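Local coordinates for protein cryptochrome DASH, chloroplastic/mitochondrial (Arabidopsis thaliana, PDB 2IJG) that repairs cyclobutane pyrimidine dimers in single-stranded DNA as a light-driven photolyase carrying FAD and a methenyltetrahydrofolate antenna, and may also act as a photoreceptor, at residues Ala142-Cys147 and Leu170-Gly175; Ser176-Lys181 and Trp329-Arg334. All coordinates share one frame; numbering follows the deposited sequence.

Interaction 1 of 2, residues Ala142-Cys147 and Leu170-Gly175; sequences AHKETC and LELIWG. With MHF (5,10-methenyl-6,7,8-trihydrofolic acid), chain C.
Ala142 and His143 run parallel to Leu172 and Ile173 as neighbouring strand ends, with His143 and Ile173 paired at a CA-CA distance of 4.7 Å. The straightest bond of the pairing goes from Ile173 N to Ala142 O, 2.9 Å long and lying in the carbonyl plane. Just past the bridge, Lys144 N reaches Ile173 O at 3.0 Å but arrives from above the carbonyl plane, 55° out of it, as the two chains begin to separate. A CA-H...O contact from His143 CA to the same Ile173 O, 3.2 Å, gives that oxygen a second neighbour. This is the edge of the five-stranded parallel sheet in the Rossmann-like alpha/beta domain of photolyases: strand 137-143 leads through helix 148-163 to strand 169-173, a beta-alpha-beta crossover, and 169-173 is outermost. The small Ala142 CB lies beside the branched Leu172, 4.2 Å from its CD2, on one face of the sheet. On the other, beside Ile173, the His143 ring swings its CD2 to within 3.0 Å of Gly175 O, while ND1 is hydrogen-bonded to Asp50. Gly175 suits this spot because a CB would press on His143 NE2 and on the preceding carbonyl. Lys144 has CG anti to its backbone N (chi1 179°), which sets CG 3.9 Å from Trp174 CD1 and sends the aliphatic chain on to Leu172, where CD lies 3.8 Å from CD1. Bends at chi2 and chi4 then curl NZ back onto Glu145 O, and Glu154 supplies its salt bridge.

Interaction 2 of 2, residues Ser176-Lys181 and Trp329-Arg334; sequences STMYHK and WRDYFR. With FAD (flavin-adenine dinucleotide), chain B.
Asp331 projects from helix 318-340 and receives two successive backbone N-H groups of the loop in its carboxylate. Met178 N donates to OD1 at 2.7 Å, and Tyr179 N donates to OD2, also at 2.7 Å and almost perfectly straight (178°). Both oxygens use their syn lone pairs, so the two bonds enter the fork of the carboxylate together and fix its rotation. With an alanine at Asp331, the Met178 and Tyr179 amides would probably lose their shared acceptor and the loop its tie to the helix. Around this fork the loop side chains close in: Thr177 CB sits against OD1, and the Tyr179 ring brings CD1 to 3.6 Å from OD2, its edge toward the oxygen and its plane 74° from that of the carboxylate. The residue just before it on the helix, Arg330, grips an earlier carbonyl of the loop. Its NH1 donates to Ser176 O at 2.8 Å, nearly along the C=O axis, and a weak bond comes from NH2; the oxygen lies at the edge of the guanidinium in its plane. An extended chain, starting with CG anti to N (chi1 174°), carries the guanidinium this far and lays CD 3.4 Å from FAD O2B. On the other flank, Ser176 OG lies over one face of the Arg334 guanidinium, whose NH1 forms a salt bridge to Glu145, and Thr177 CG2 packs on Arg334 CB at 3.9 Å. Farther out, Leu327, Ile328 and Pro300 touch Met178. A buried carboxylate held by two N-H donors is likely to stay ionised, its charge stabilised by the two N-H dipoles, and so ties the loop that follows strand 169-173 to the FAD-binding helical domain.

How the interactions relate
Interaction 1 ends at Gly175 and interaction 2 starts at Ser176, so the chain leaving the sheet edge goes on to pack against helix 318-340; the two centres are 14 Å apart. They meet most firmly where Glu145 OE2 forms a 3.0 Å salt bridge with Arg334 NH1, joining the segment after strand 137-143 to the FAD-binding helix. Trp174 adds packing, its CZ3 3.5 Å from Lys181 N. The two contacts also border different cofactors: Cys147 CB, at the far end of 142-147, lies 3.6 Å from O4 of the folate, whereas Phe333 CE2 in 329-334 lies 3.4 Å from N1A of FAD. So 142-147 reaches the folate and 329-334 the flavin cofactor, joined through the Glu145-Arg334 salt bridge.

Interaction 1 of 2, residues Ala142-Cys147 and Leu170-Gly175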
ATOM      1  N   ALA A 142      -2.236  19.214  -1.780  1.00 22.45           N
ATOM      2  CA  ALA A 142      -2.478  17.782  -1.620  1.00 22.34           C
ATOM      3  C   ALA A 142      -1.827  17.065  -2.791  1.00 22.40           C
ATOM      4  O   ALA A 142      -1.485  17.697  -3.790  1.00 22.15           O
ATOM      5  CB  ALA A 142      -3.980  17.494  -1.606  1.00 21.55           C
ATOM      6  N   HIS A 143      -1.654  15.753  -2.671  1.00 21.65           N
ATOM      7  CA  HIS A 143      -1.056  14.986  -3.755  1.00 22.16           C
ATOM      8  C   HIS A 143      -2.110  14.572  -4.774  1.00 22.01           C
ATOM      9  O   HIS A 143      -3.273  14.343  -4.435  1.00 21.52           O
ATOM     10  CB  HIS A 143      -0.346  13.736  -3.223  1.00 22.61           C
ATOM     11  CG  HIS A 143       1.040  13.993  -2.717  1.00 23.90           C
ATOM     12  ND1 HIS A 143       1.328  14.151  -1.378  1.00 24.09           N
ATOM     13  CD2 HIS A 143       2.217  14.121  -3.373  1.00 24.63           C
ATOM     14  CE1 HIS A 143       2.623  14.365  -1.231  1.00 24.83           C
ATOM     15  NE2 HIS A 143       3.186  14.351  -2.426  1.00 25.30           N
ATOM     16  N   LYS A 144      -1.688  14.491  -6.029  1.00 21.85           N
ATOM     17  CA  LYS A 144      -2.555  14.095  -7.128  1.00 21.89           C
ATOM     18  C   LYS A 144      -2.735  12.577  -7.105  1.00 22.03           C
ATOM     19  O   LYS A 144      -1.767  11.838  -6.928  1.00 20.27           O
ATOM     20  CB  LYS A 144      -1.918  14.505  -8.459  1.00 21.51           C
ATOM     21  CG  LYS A 144      -2.722  14.132  -9.700  1.00 21.06           C
ATOM     22  CD  LYS A 144      -3.820  15.146  -9.977  1.00 21.84           C
ATOM     23  CE  LYS A 144      -4.683  14.728 -11.158  1.00 20.16           C
ATOM     24  NZ  LYS A 144      -5.446  13.487 -10.845  1.00 19.32           N
ATOM     25  N   GLU A 145      -3.972  12.120  -7.272  1.00 22.44           N
ATOM     26  CA  GLU A 145      -4.263  10.690  -7.302  1.00 23.51           C
ATOM     27  C   GLU A 145      -4.544  10.306  -8.755  1.00 22.80           C
ATOM     28  O   GLU A 145      -4.640  11.183  -9.615  1.00 22.34           O
ATOM     29  CB  GLU A 145      -5.462  10.375  -6.416  1.00 25.23           C
ATOM     30  CG  GLU A 145      -5.144  10.432  -4.933  1.00 28.51           C
ATOM     31  CD  GLU A 145      -4.246   9.292  -4.507  1.00 30.59           C
ATOM     32  OE1 GLU A 145      -3.844   9.252  -3.322  1.00 31.57           O
ATOM     33  OE2 GLU A 145      -3.947   8.433  -5.365  1.00 31.64           O
ATOM     34  N   THR A 146      -4.683   9.013  -9.038  1.00 21.88           N
ATOM     35  CA  THR A 146      -4.908   8.582 -10.418  1.00 20.93           C
ATOM     36  C   THR A 146      -6.193   7.830 -10.754  1.00 21.25           C
ATOM     37  O   THR A 146      -6.698   7.948 -11.868  1.00 21.00           O
ATOM     38  CB  THR A 146      -3.732   7.728 -10.915  1.00 20.64           C
ATOM     39  OG1 THR A 146      -3.547   6.614 -10.035  1.00 20.62           O
ATOM     40  CG2 THR A 146      -2.455   8.554 -10.963  1.00 20.59           C
ATOM     41  N   CYS A 147      -6.728   7.051  -9.821  1.00 20.68           N
ATOM     42  CA  CYS A 147      -7.946   6.301 -10.115  1.00 20.50           C
ATOM     43  C   CYS A 147      -9.208   7.148 -10.001  1.00 20.76           C
ATOM     44  O   CYS A 147      -9.255   8.115  -9.242  1.00 20.78           O
ATOM     45  CB  CYS A 147      -8.011   5.057  -9.230  1.00 20.39           C
ATOM     46  SG  CYS A 147      -6.609   3.958  -9.572  1.00 20.51           S
ATOM     47  N   LEU A 170      -6.965  24.954  -5.576  1.00 31.19           N
ATOM     48  CA  LEU A 170      -6.589  23.584  -5.240  1.00 29.81           C
ATOM     49  C   LEU A 170      -5.271  23.343  -5.971  1.00 29.07           C
ATOM     50  O   LEU A 170      -5.195  23.504  -7.188  1.00 28.07           O
ATOM     51  CB  LEU A 170      -7.640  22.597  -5.756  1.00 29.09           C
ATOM     52  CG  LEU A 170      -7.858  21.245  -5.057  1.00 29.85           C
ATOM     53  CD1 LEU A 170      -8.130  20.198  -6.126  1.00 28.05           C
ATOM     54  CD2 LEU A 170      -6.661  20.836  -4.213  1.00 29.11           C
ATOM     55  N   GLU A 171      -4.231  22.973  -5.235  1.00 28.12           N
ATOM     56  CA  GLU A 171      -2.928  22.720  -5.845  1.00 27.63           C
ATOM     57  C   GLU A 171      -2.557  21.250  -5.676  1.00 26.82           C
ATOM     58  O   GLU A 171      -2.131  20.834  -4.600  1.00 26.43           O
ATOM     59  CB  GLU A 171      -1.861  23.592  -5.182  1.00 28.32           C
ATOM     60  CG  GLU A 171      -2.166  25.075  -5.191  1.00 30.52           C
ATOM     61  CD  GLU A 171      -1.992  25.705  -6.559  1.00 32.73           C
ATOM     62  OE1 GLU A 171      -2.191  26.933  -6.666  1.00 35.34           O
ATOM     63  OE2 GLU A 171      -1.653  24.986  -7.526  1.00 32.56           O
ATOM     64  N   LEU A 172      -2.717  20.467  -6.736  1.00 25.63           N
ATOM     65  CA  LEU A 172      -2.397  19.046  -6.674  1.00 25.40           C
ATOM     66  C   LEU A 172      -0.977  18.790  -7.150  1.00 25.44           C
ATOM     67  O   LEU A 172      -0.634  19.056  -8.301  1.00 25.63           O
ATOM     68  CB  LEU A 172      -3.396  18.245  -7.511  1.00 24.36           C
ATOM     69  CG  LEU A 172      -4.855  18.422  -7.072  1.00 24.16           C
ATOM     70  CD1 LEU A 172      -5.786  17.727  -8.054  1.00 23.61           C
ATOM     71  CD2 LEU A 172      -5.036  17.865  -5.664  1.00 23.73           C
ATOM     72  N   ILE A 173      -0.155  18.270  -6.249  1.00 25.80           N
ATOM     73  CA  ILE A 173       1.238  17.988  -6.548  1.00 27.08           C
ATOM     74  C   ILE A 173       1.472  16.507  -6.803  1.00 28.00           C
ATOM     75  O   ILE A 173       1.064  15.649  -6.017  1.00 27.30           O
ATOM     76  CB  ILE A 173       2.154  18.474  -5.389  1.00 27.29           C
ATOM     77  CG1 ILE A 173       2.410  19.984  -5.513  1.00 29.28           C
ATOM     78  CG2 ILE A 173       3.494  17.761  -5.435  1.00 27.34           C
ATOM     79  CD1 ILE A 173       1.177  20.836  -5.731  1.00 28.17           C
ATOM     80  N   TRP A 174       2.128  16.202  -7.913  1.00 29.12           N
ATOM     81  CA  TRP A 174       2.401  14.815  -8.220  1.00 30.70           C
ATOM     82  C   TRP A 174       3.561  14.381  -7.345  1.00 31.87           C
ATOM     83  O   TRP A 174       4.500  15.143  -7.124  1.00 32.84           O
ATOM     84  CB  TRP A 174       2.765  14.638  -9.687  1.00 30.77           C
ATOM     85  CG  TRP A 174       2.205  13.371 -10.232  1.00 32.04           C
ATOM     86  CD1 TRP A 174       0.922  13.151 -10.660  1.00 32.08           C
ATOM     87  CD2 TRP A 174       2.875  12.120 -10.318  1.00 31.52           C
ATOM     88  NE1 TRP A 174       0.754  11.834 -11.006  1.00 31.59           N
ATOM     89  CE2 TRP A 174       1.938  11.176 -10.804  1.00 32.12           C
ATOM     90  CE3 TRP A 174       4.175  11.700 -10.030  1.00 30.69           C
ATOM     91  CZ2 TRP A 174       2.263   9.843 -11.007  1.00 32.10           C
ATOM     92  CZ3 TRP A 174       4.497  10.382 -10.230  1.00 32.00           C
ATOM     93  CH2 TRP A 174       3.544   9.462 -10.716  1.00 33.33           C
ATOM     94  N   GLY A 175       3.494  13.161  -6.833  1.00 32.31           N
ATOM     95  CA  GLY A 175       4.570  12.691  -5.989  1.00 34.64           C
ATOM     96  C   GLY A 175       4.178  11.475  -5.186  1.00 35.49           C
ATOM     97  O   GLY A 175       3.680  11.591  -4.066  1.00 38.07           O
TER
HETATM   98  N1  MHF C 527     -10.256   1.774  -5.123  1.00 20.54           N
HETATM   99  C2  MHF C 527      -9.705   3.033  -5.219  1.00 20.23           C
HETATM  100  NA2 MHF C 527      -8.773   3.425  -4.301  1.00 19.82           N
HETATM  101  N3  MHF C 527     -10.066   3.879  -6.190  1.00 19.99           N
HETATM  102  C4  MHF C 527     -11.003   3.534  -7.121  1.00 20.68           C
HETATM  103  O4  MHF C 527     -11.320   4.339  -8.005  1.00 20.02           O
HETATM  104  C4A MHF C 527     -11.611   2.238  -7.052  1.00 20.77           C
HETATM  105  N5  MHF C 527     -12.612   1.773  -7.941  1.00 22.53           N
HETATM  106  C6  MHF C 527     -13.498   0.604  -7.603  1.00 23.15           C
HETATM  107  C7  MHF C 527     -12.557  -0.509  -7.091  1.00 22.18           C
HETATM  108  N8  MHF C 527     -11.780   0.082  -5.955  1.00 21.35           N
HETATM  109  C8A MHF C 527     -11.213   1.355  -6.035  1.00 20.70           C
HETATM  110  C9  MHF C 527     -14.261   0.244  -8.891  1.00 23.29           C
HETATM  111  N10 MHF C 527     -13.593   1.070  -9.928  1.00 24.67           N
HETATM  112  C11 MHF C 527     -13.115   2.283  -9.218  1.00 22.78           C
HETATM  113  C12 MHF C 527     -16.158   2.048 -13.242  1.00 26.22           C
HETATM  114  C13 MHF C 527     -15.930   0.692 -12.848  1.00 25.49           C
HETATM  115  C14 MHF C 527     -15.110   0.394 -11.760  1.00 24.76           C
HETATM  116  C15 MHF C 527     -14.485   1.432 -11.015  1.00 24.43           C
HETATM  117  C16 MHF C 527     -14.728   2.809 -11.401  1.00 24.84           C
HETATM  118  C17 MHF C 527     -15.556   3.111 -12.500  1.00 25.26           C
HETATM  119  C   MHF C 527     -16.998   2.316 -14.437  1.00 27.17           C
HETATM  120  O   MHF C 527     -17.476   1.379 -15.052  1.00 27.73           O
HETATM  121  N   MHF C 527     -17.229   3.577 -14.877  1.00 28.16           N
HETATM  122  CA  MHF C 527     -18.038   3.761 -16.100  1.00 29.52           C
HETATM  123  CB  MHF C 527     -19.159   4.784 -15.917  1.00 33.30           C
HETATM  124  CG  MHF C 527     -20.078   4.307 -14.776  1.00 38.72           C
HETATM  125  CD  MHF C 527     -21.228   5.250 -14.550  1.00 42.31           C
HETATM  126  OE1 MHF C 527     -21.354   6.247 -15.229  1.00 45.75           O
HETATM  127  OE2 MHF C 527     -22.131   4.977 -13.583  1.00 45.11           O
HETATM  128  CT  MHF C 527     -17.100   4.150 -17.238  1.00 28.39           C
HETATM  129  O1  MHF C 527     -15.939   4.409 -17.016  1.00 26.28           O
HETATM  130  O2  MHF C 527     -17.552   4.170 -18.501  1.00 27.20           O

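Interaction 2 of 2, residues Ser176-Lys181 and Trp329-Arg334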
ATOM      1  N   SER A 176       4.397  10.304  -5.764  1.00 34.98           N
ATOM      2  CA  SER A 176       4.078   9.054  -5.101  1.00 34.14           C
ATOM      3  C   SER A 176       4.904   7.943  -5.728  1.00 32.19           C
ATOM      4  O   SER A 176       4.930   6.826  -5.225  1.00 32.67           O
ATOM      5  CB  SER A 176       2.583   8.739  -5.243  1.00 35.30           C
ATOM      6  OG  SER A 176       2.194   8.691  -6.609  1.00 38.13           O
ATOM      7  N   THR A 177       5.597   8.269  -6.817  1.00 30.43           N
ATOM      8  CA  THR A 177       6.417   7.293  -7.531  1.00 28.52           C
ATOM      9  C   THR A 177       7.915   7.567  -7.448  1.00 28.08           C
ATOM     10  O   THR A 177       8.332   8.677  -7.129  1.00 28.40           O
ATOM     11  CB  THR A 177       6.045   7.259  -9.016  1.00 27.94           C
ATOM     12  OG1 THR A 177       6.236   8.562  -9.575  1.00 26.15           O
ATOM     13  CG2 THR A 177       4.594   6.836  -9.199  1.00 26.74           C
ATOM     14  N   MET A 178       8.717   6.544  -7.740  1.00 27.39           N
ATOM     15  CA  MET A 178      10.171   6.674  -7.736  1.00 26.50           C
ATOM     16  C   MET A 178      10.533   7.665  -8.826  1.00 26.01           C
ATOM     17  O   MET A 178      11.246   8.642  -8.590  1.00 25.86           O
ATOM     18  CB  MET A 178      10.844   5.343  -8.062  1.00 26.86           C
ATOM     19  CG  MET A 178      11.142   4.457  -6.877  1.00 28.47           C
ATOM     20  SD  MET A 178      12.889   4.004  -6.840  1.00 26.99           S
ATOM     21  CE  MET A 178      13.004   2.986  -8.314  1.00 26.49           C
ATOM     22  N   TYR A 179      10.045   7.384 -10.029  1.00 24.57           N
ATOM     23  CA  TYR A 179      10.282   8.246 -11.178  1.00 23.93           C
ATOM     24  C   TYR A 179       9.114   9.211 -11.291  1.00 23.58           C
ATOM     25  O   TYR A 179       7.955   8.800 -11.242  1.00 23.59           O
ATOM     26  CB  TYR A 179      10.397   7.414 -12.454  1.00 23.04           C
ATOM     27  CG  TYR A 179      11.632   6.546 -12.505  1.00 23.47           C
ATOM     28  CD1 TYR A 179      11.574   5.188 -12.188  1.00 22.64           C
ATOM     29  CD2 TYR A 179      12.867   7.084 -12.878  1.00 23.51           C
ATOM     30  CE1 TYR A 179      12.717   4.386 -12.247  1.00 22.86           C
ATOM     31  CE2 TYR A 179      14.014   6.295 -12.939  1.00 22.76           C
ATOM     32  CZ  TYR A 179      13.935   4.950 -12.626  1.00 23.09           C
ATOM     33  OH  TYR A 179      15.064   4.172 -12.716  1.00 22.12           O
ATOM     34  N   HIS A 180       9.423  10.493 -11.439  1.00 23.22           N
ATOM     35  CA  HIS A 180       8.397  11.523 -11.535  1.00 23.19           C
ATOM     36  C   HIS A 180       7.712  11.477 -12.898  1.00 23.65           C
ATOM     37  O   HIS A 180       8.361  11.258 -13.923  1.00 23.23           O
ATOM     38  CB  HIS A 180       9.032  12.895 -11.300  1.00 22.87           C
ATOM     39  CG  HIS A 180       8.046  13.969 -10.967  1.00 22.54           C
ATOM     40  ND1 HIS A 180       7.168  14.489 -11.891  1.00 22.22           N
ATOM     41  CD2 HIS A 180       7.789  14.608  -9.801  1.00 22.32           C
ATOM     42  CE1 HIS A 180       6.408  15.401 -11.310  1.00 22.55           C
ATOM     43  NE2 HIS A 180       6.765  15.493 -10.041  1.00 23.43           N
ATOM     44  N   LYS A 181       6.399  11.682 -12.904  1.00 23.16           N
ATOM     45  CA  LYS A 181       5.619  11.646 -14.133  1.00 24.30           C
ATOM     46  C   LYS A 181       6.149  12.581 -15.216  1.00 24.30           C
ATOM     47  O   LYS A 181       6.133  12.237 -16.397  1.00 23.75           O
ATOM     48  CB  LYS A 181       4.157  11.993 -13.846  1.00 24.85           C
ATOM     49  CG  LYS A 181       3.229  11.725 -15.018  1.00 26.10           C
ATOM     50  CD  LYS A 181       1.773  11.943 -14.630  1.00 28.56           C
ATOM     51  CE  LYS A 181       1.354  13.394 -14.798  1.00 30.02           C
ATOM     52  NZ  LYS A 181       1.211  13.745 -16.246  1.00 31.22           N
ATOM     53  N   TRP A 329       8.055  -1.716 -10.360  1.00 17.76           N
ATOM     54  CA  TRP A 329       6.798  -2.386 -10.653  1.00 17.53           C
ATOM     55  C   TRP A 329       5.675  -1.527 -10.081  1.00 16.99           C
ATOM     56  O   TRP A 329       4.639  -1.347 -10.720  1.00 17.39           O
ATOM     57  CB  TRP A 329       6.752  -3.779 -10.021  1.00 18.57           C
ATOM     58  CG  TRP A 329       7.132  -4.874 -10.975  1.00 19.93           C
ATOM     59  CD1 TRP A 329       8.281  -5.612 -10.968  1.00 20.26           C
ATOM     60  CD2 TRP A 329       6.347  -5.362 -12.073  1.00 20.11           C
ATOM     61  NE1 TRP A 329       8.259  -6.534 -11.992  1.00 21.16           N
ATOM     62  CE2 TRP A 329       7.084  -6.404 -12.684  1.00 21.05           C
ATOM     63  CE3 TRP A 329       5.093  -5.020 -12.599  1.00 19.68           C
ATOM     64  CZ2 TRP A 329       6.604  -7.110 -13.795  1.00 20.91           C
ATOM     65  CZ3 TRP A 329       4.617  -5.721 -13.705  1.00 19.94           C
ATOM     66  CH2 TRP A 329       5.373  -6.756 -14.290  1.00 20.62           C
ATOM     67  N   ARG A 330       5.891  -0.980  -8.884  1.00 16.43           N
ATOM     68  CA  ARG A 330       4.890  -0.131  -8.243  1.00 15.91           C
ATOM     69  C   ARG A 330       4.676   1.137  -9.070  1.00 16.04           C
ATOM     70  O   ARG A 330       3.544   1.591  -9.247  1.00 14.89           O
ATOM     71  CB  ARG A 330       5.326   0.236  -6.819  1.00 15.76           C
ATOM     72  CG  ARG A 330       4.409   1.237  -6.126  1.00 16.11           C
ATOM     73  CD  ARG A 330       4.766   1.385  -4.655  1.00 16.69           C
ATOM     74  NE  ARG A 330       4.045   2.480  -4.009  1.00 18.12           N
ATOM     75  CZ  ARG A 330       4.359   3.767  -4.149  1.00 19.39           C
ATOM     76  NH1 ARG A 330       5.385   4.123  -4.912  1.00 17.93           N
ATOM     77  NH2 ARG A 330       3.648   4.698  -3.527  1.00 18.79           N
ATOM     78  N   ASP A 331       5.770   1.708  -9.566  1.00 15.48           N
ATOM     79  CA  ASP A 331       5.694   2.905 -10.398  1.00 16.29           C
ATOM     80  C   ASP A 331       4.917   2.570 -11.666  1.00 15.61           C
ATOM     81  O   ASP A 331       4.045   3.326 -12.099  1.00 15.41           O
ATOM     82  CB  ASP A 331       7.100   3.370 -10.792  1.00 17.30           C
ATOM     83  CG  ASP A 331       7.659   4.425  -9.857  1.00 19.31           C
ATOM     84  OD1 ASP A 331       7.239   4.481  -8.678  1.00 19.21           O
ATOM     85  OD2 ASP A 331       8.540   5.196 -10.306  1.00 21.54           O
ATOM     86  N   TYR A 332       5.236   1.423 -12.254  1.00 15.31           N
ATOM     87  CA  TYR A 332       4.591   1.008 -13.490  1.00 15.71           C
ATOM     88  C   TYR A 332       3.076   0.903 -13.382  1.00 16.08           C
ATOM     89  O   TYR A 332       2.358   1.339 -14.279  1.00 15.17           O
ATOM     90  CB  TYR A 332       5.169  -0.320 -13.969  1.00 16.88           C
ATOM     91  CG  TYR A 332       4.613  -0.773 -15.295  1.00 17.73           C
ATOM     92  CD1 TYR A 332       3.885  -1.958 -15.399  1.00 17.92           C
ATOM     93  CD2 TYR A 332       4.804  -0.011 -16.451  1.00 19.27           C
ATOM     94  CE1 TYR A 332       3.357  -2.380 -16.621  1.00 19.67           C
ATOM     95  CE2 TYR A 332       4.279  -0.420 -17.681  1.00 19.98           C
ATOM     96  CZ  TYR A 332       3.558  -1.608 -17.757  1.00 20.59           C
ATOM     97  OH  TYR A 332       3.046  -2.028 -18.968  1.00 22.22           O
ATOM     98  N   PHE A 333       2.580   0.329 -12.291  1.00 16.41           N
ATOM     99  CA  PHE A 333       1.137   0.202 -12.131  1.00 16.81           C
ATOM    100  C   PHE A 333       0.452   1.545 -11.888  1.00 16.06           C
ATOM    101  O   PHE A 333      -0.690   1.742 -12.286  1.00 14.90           O
ATOM    102  CB  PHE A 333       0.814  -0.807 -11.022  1.00 16.87           C
ATOM    103  CG  PHE A 333       0.965  -2.239 -11.465  1.00 18.04           C
ATOM    104  CD1 PHE A 333       0.244  -2.716 -12.559  1.00 18.19           C
ATOM    105  CD2 PHE A 333       1.850  -3.095 -10.824  1.00 18.49           C
ATOM    106  CE1 PHE A 333       0.407  -4.023 -13.006  1.00 18.60           C
ATOM    107  CE2 PHE A 333       2.020  -4.408 -11.265  1.00 18.75           C
ATOM    108  CZ  PHE A 333       1.299  -4.872 -12.357  1.00 18.73           C
ATOM    109  N   ARG A 334       1.152   2.473 -11.247  1.00 17.05           N
ATOM    110  CA  ARG A 334       0.589   3.800 -11.014  1.00 18.72           C
ATOM    111  C   ARG A 334       0.341   4.459 -12.372  1.00 17.69           C
ATOM    112  O   ARG A 334      -0.741   4.974 -12.638  1.00 17.17           O
ATOM    113  CB  ARG A 334       1.570   4.667 -10.224  1.00 21.34           C
ATOM    114  CG  ARG A 334       1.387   4.639  -8.728  1.00 28.00           C
ATOM    115  CD  ARG A 334       0.211   5.515  -8.300  1.00 31.89           C
ATOM    116  NE  ARG A 334       0.104   5.577  -6.843  1.00 35.47           N
ATOM    117  CZ  ARG A 334      -0.875   6.194  -6.189  1.00 37.74           C
ATOM    118  NH1 ARG A 334      -1.843   6.810  -6.860  1.00 38.80           N
ATOM    119  NH2 ARG A 334      -0.884   6.195  -4.861  1.00 38.82           N
TER
HETATM  120  PA  FAD B 526       9.469  -6.645  -1.534  1.00 23.54           P
HETATM  121  O1A FAD B 526       9.683  -6.819  -0.091  1.00 25.51           O
HETATM  122  O2A FAD B 526       8.966  -7.554  -2.576  1.00 23.72           O
HETATM  123  O5B FAD B 526       9.278  -5.101  -1.800  1.00 24.74           O
HETATM  124  C5B FAD B 526       9.095  -4.557  -3.081  1.00 21.46           C
HETATM  125  C4B FAD B 526       8.250  -3.303  -2.979  1.00 20.05           C
HETATM  126  O4B FAD B 526       7.986  -2.956  -4.360  1.00 18.28           O
HETATM  127  C3B FAD B 526       6.869  -3.478  -2.309  1.00 19.37           C
HETATM  128  O3B FAD B 526       6.794  -3.030  -0.970  1.00 19.01           O
HETATM  129  C2B FAD B 526       5.925  -2.740  -3.245  1.00 18.32           C
HETATM  130  O2B FAD B 526       5.628  -1.402  -2.929  1.00 20.13           O
HETATM  131  C1B FAD B 526       6.574  -2.900  -4.605  1.00 18.88           C
HETATM  132  N9A FAD B 526       6.179  -4.103  -5.378  1.00 18.07           N
HETATM  133  C8A FAD B 526       6.704  -5.371  -5.363  1.00 18.17           C
HETATM  134  N7A FAD B 526       6.128  -6.215  -6.180  1.00 16.74           N
HETATM  135  C5A FAD B 526       5.150  -5.456  -6.778  1.00 16.89           C
HETATM  136  C6A FAD B 526       4.171  -5.781  -7.769  1.00 15.97           C
HETATM  137  N6A FAD B 526       4.084  -7.006  -8.288  1.00 15.70           N
HETATM  138  N1A FAD B 526       3.319  -4.797  -8.173  1.00 16.37           N
HETATM  139  C2A FAD B 526       3.440  -3.562  -7.621  1.00 16.88           C
HETATM  140  N3A FAD B 526       4.318  -3.149  -6.689  1.00 17.40           N
HETATM  141  C4A FAD B 526       5.165  -4.185  -6.307  1.00 16.69           C
HETATM  142  N1  FAD B 526       0.594  -4.663  -3.453  1.00 25.51           N
HETATM  143  C2  FAD B 526       0.110  -3.520  -2.953  1.00 26.74           C
HETATM  144  O2  FAD B 526       0.845  -2.695  -2.346  1.00 28.49           O
HETATM  145  N3  FAD B 526      -1.259  -3.282  -3.051  1.00 25.19           N
HETATM  146  C4  FAD B 526      -2.164  -4.114  -3.726  1.00 24.44           C
HETATM  147  O4  FAD B 526      -3.360  -3.796  -3.729  1.00 25.86           O
HETATM  148  C4X FAD B 526      -1.600  -5.294  -4.342  1.00 24.74           C
HETATM  149  N5  FAD B 526      -2.397  -6.235  -5.059  1.00 24.57           N
HETATM  150  C5X FAD B 526      -1.769  -7.408  -5.567  1.00 24.09           C
HETATM  151  C6  FAD B 526      -2.544  -8.361  -6.302  1.00 23.08           C
HETATM  152  C7  FAD B 526      -1.980  -9.510  -6.832  1.00 23.01           C
HETATM  153  C7M FAD B 526      -2.901 -10.462  -7.603  1.00 22.73           C
HETATM  154  C8  FAD B 526      -0.589  -9.769  -6.665  1.00 22.62           C
HETATM  155  C8M FAD B 526       0.103 -10.991  -7.236  1.00 22.96           C
HETATM  156  C9  FAD B 526       0.206  -8.828  -5.914  1.00 23.37           C
HETATM  157  C9A FAD B 526      -0.353  -7.670  -5.356  1.00 24.58           C
HETATM  158  N10 FAD B 526       0.372  -6.672  -4.599  1.00 25.40           N
HETATM  159  C10 FAD B 526      -0.238  -5.531  -4.138  1.00 25.12           C
HETATM  160  C1' FAD B 526       1.708  -6.674  -4.092  1.00 27.32           C
HETATM  161  C2' FAD B 526       2.995  -7.409  -4.211  1.00 25.64           C
HETATM  162  O2' FAD B 526       2.734  -8.813  -4.123  1.00 24.16           O
HETATM  163  C3' FAD B 526       3.472  -6.642  -2.981  1.00 26.41           C
HETATM  164  O3' FAD B 526       3.635  -5.273  -3.397  1.00 22.68           O
HETATM  165  C4' FAD B 526       4.777  -6.953  -2.250  1.00 29.11           C
HETATM  166  O4' FAD B 526       4.655  -8.321  -1.821  1.00 29.83           O
HETATM  167  C5' FAD B 526       4.694  -5.958  -1.092  1.00 29.97           C
HETATM  168  O5' FAD B 526       5.716  -5.869  -0.075  1.00 31.93           O
HETATM  169  P   FAD B 526       6.927  -6.808   0.129  1.00 27.85           P
HETATM  170  O1P FAD B 526       7.583  -6.287   1.288  1.00 29.92           O
HETATM  171  O2P FAD B 526       6.437  -8.199   0.199  1.00 33.23           O
HETATM  172  O3P FAD B 526       7.874  -6.659  -1.200  1.00 26.39           O